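Local coordinates for penicillin-binding protein activator LpoB (Salmonella enterica subsp. enterica serovar Typhimurium, PDB 4Q6L) that probably regulates peptidoglycan synthesis as the outer-membrane lipoprotein activator essential for the function of penicillin-binding protein 1B, represented here by its C-terminal globular domain, at residues A[13-18]-A[53-58]. Numbering follows the deposited sequence.
Sequences KMLQAD and ANNGKF
Leu15 reaches across from the end of helix 3-15 and splits its two methyls over the turn that follows helix 41-54. CD1 lies over the backbone where that turn begins, 3.7 Å from Gly56 N and 4.0 Å from Asn55 CB. CD2 passes Gly56 CA at 3.9 Å and meets the ring of Phe58 at CE2, 3.8 Å away, the two side chains running past each other in opposite directions. Leu15 holds CG anti to its carbonyl carbon (chi1 -80°), which turns the fork toward the turn. Gly56, with a positive phi of 63°, offers bare backbone to CD2, though Asn55 and Gly56 are poorly ordered. Met14 takes a different route: its chain bends at chi3 (71°) and brings CE to 4.0 Å from the same ring atom, Phe58 CE2. Leu15 CD2 and Met14 CE both approach the ring obliquely. No hydrogen bond joins the two segments; the contact is mainly apolar, with Met14 and Phe58 buried and Leu15 nearer the surface. Asn55 lies beside Gln8 and Val11 of helix 3-15. Phe58, just before strand 59-60, packs on Val20 and Ser24 ahead of strand 25-33, while Met14 ties helix 3-15 to Trp127 of edge strand 124-132.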
loop_
_atom_site.group_PDB
_atom_site.type_symbol
_atom_site.label_atom_id
_atom_site.label_comp_id
_atom_site.label_asym_id
_atom_site.label_seq_id
_atom_site.Cartn_x
_atom_site.Cartn_y
_atom_site.Cartn_z
ATOM N N LYS A 13 -2.974 13.615 -0.874
ATOM C CA LYS A 13 -2.593 14.133 0.439
ATOM C C LYS A 13 -1.203 13.633 0.851
ATOM O O LYS A 13 -0.394 14.380 1.430
ATOM C CB LYS A 13 -3.599 13.748 1.515
ATOM C CG LYS A 13 -4.922 14.463 1.371
ATOM C CD LYS A 13 -5.276 15.282 2.618
ATOM C CE LYS A 13 -5.565 14.404 3.818
ATOM N NZ LYS A 13 -6.708 14.953 4.668
ATOM N N MET A 14 -0.937 12.366 0.545
ATOM C CA MET A 14 0.326 11.749 0.913
ATOM C C MET A 14 1.493 12.344 0.113
ATOM O O MET A 14 2.586 12.519 0.630
ATOM C CB MET A 14 0.231 10.241 0.709
ATOM C CG MET A 14 1.489 9.460 1.014
ATOM S SD MET A 14 1.413 7.874 0.144
ATOM C CE MET A 14 1.639 8.409 -1.547
ATOM N N LEU A 15 1.237 12.671 -1.149
ATOM C CA LEU A 15 2.228 13.281 -2.022
ATOM C C LEU A 15 2.685 14.637 -1.522
ATOM O O LEU A 15 3.794 15.071 -1.822
ATOM C CB LEU A 15 1.666 13.427 -3.440
ATOM C CG LEU A 15 1.676 12.199 -4.346
ATOM C CD1 LEU A 15 1.171 12.618 -5.712
ATOM C CD2 LEU A 15 3.066 11.604 -4.450
ATOM N N GLN A 16 1.830 15.311 -0.754
ATOM C CA GLN A 16 2.106 16.669 -0.284
ATOM C C GLN A 16 2.724 16.690 1.111
ATOM O O GLN A 16 3.058 17.759 1.644
ATOM C CB GLN A 16 0.820 17.485 -0.323
ATOM C CG GLN A 16 0.112 17.436 -1.686
ATOM C CD GLN A 16 -1.259 18.099 -1.659
ATOM O OE1 GLN A 16 -1.651 18.703 -0.664
ATOM N NE2 GLN A 16 -1.993 17.973 -2.758
ATOM N N ALA A 17 2.893 15.504 1.696
ATOM C CA ALA A 17 3.492 15.372 3.019
ATOM C C ALA A 17 5.021 15.426 2.900
ATOM O O ALA A 17 5.628 14.814 2.020
ATOM C CB ALA A 17 3.066 14.078 3.682
ATOM N N ASP A 18 5.638 16.180 3.810
ATOM C CA ASP A 18 7.072 16.284 3.878
ATOM C C ASP A 18 7.725 14.939 4.202
ATOM O O ASP A 18 7.272 14.236 5.107
ATOM C CB ASP A 18 7.487 17.368 4.867
ATOM C CG ASP A 18 7.140 18.770 4.344
ATOM O OD1 ASP A 18 6.177 18.899 3.540
ATOM O OD2 ASP A 18 7.817 19.754 4.725
ATOM N N ALA A 53 1.058 5.143 -9.293
ATOM C CA ALA A 53 1.973 5.179 -10.419
ATOM C C ALA A 53 1.788 6.475 -11.194
ATOM O O ALA A 53 2.752 7.189 -11.469
ATOM C CB ALA A 53 1.767 3.975 -11.322
ATOM N N ASN A 54 0.560 6.756 -11.570
ATOM C CA ASN A 54 0.276 7.894 -12.387
ATOM C C ASN A 54 0.587 9.191 -11.711
ATOM O O ASN A 54 1.373 9.980 -12.217
ATOM C CB ASN A 54 -1.208 7.884 -12.760
ATOM C CG ASN A 54 -1.595 6.672 -13.594
ATOM O OD1 ASN A 54 -0.936 5.640 -13.600
ATOM N ND2 ASN A 54 -2.696 6.774 -14.310
ATOM N N ASN A 55 0.034 9.361 -10.521
ATOM C CA ASN A 55 0.270 10.517 -9.669
ATOM C C ASN A 55 1.686 10.408 -9.094
ATOM O O ASN A 55 2.153 9.321 -8.764
ATOM C CB ASN A 55 -0.747 10.532 -8.536
ATOM C CG ASN A 55 -1.732 11.687 -8.578
ATOM O OD1 ASN A 55 -2.767 11.636 -9.227
ATOM N ND2 ASN A 55 -1.441 12.738 -7.836
ATOM N N GLY A 56 2.424 11.503 -9.041
ATOM C CA GLY A 56 3.672 11.517 -8.314
ATOM C C GLY A 56 4.689 10.558 -8.880
ATOM O O GLY A 56 5.649 10.185 -8.220
ATOM N N LYS A 57 4.445 10.076 -10.087
ATOM C CA LYS A 57 5.488 9.471 -10.877
ATOM C C LYS A 57 6.278 8.381 -10.135
ATOM O O LYS A 57 7.411 8.137 -10.497
ATOM C CB LYS A 57 6.408 10.588 -11.407
ATOM C CG LYS A 57 7.704 10.830 -10.641
ATOM C CD LYS A 57 8.685 11.727 -11.390
ATOM C CE LYS A 57 8.245 13.176 -11.528
ATOM N NZ LYS A 57 8.699 14.026 -10.392
ATOM N N PHE A 58 5.676 7.721 -9.143
ATOM C CA PHE A 58 6.328 6.762 -8.249
ATOM C C PHE A 58 6.796 5.500 -8.952
ATOM O O PHE A 58 6.077 4.940 -9.728
ATOM C CB PHE A 58 5.293 6.286 -7.234
ATOM C CG PHE A 58 5.451 6.819 -5.856
ATOM C CD1 PHE A 58 6.472 6.396 -5.097
ATOM C CD2 PHE A 58 4.542 7.697 -5.327
ATOM C CE1 PHE A 58 6.606 6.857 -3.833
ATOM C CE2 PHE A 58 4.673 8.190 -4.079
ATOM C CZ PHE A 58 5.714 7.765 -3.312
#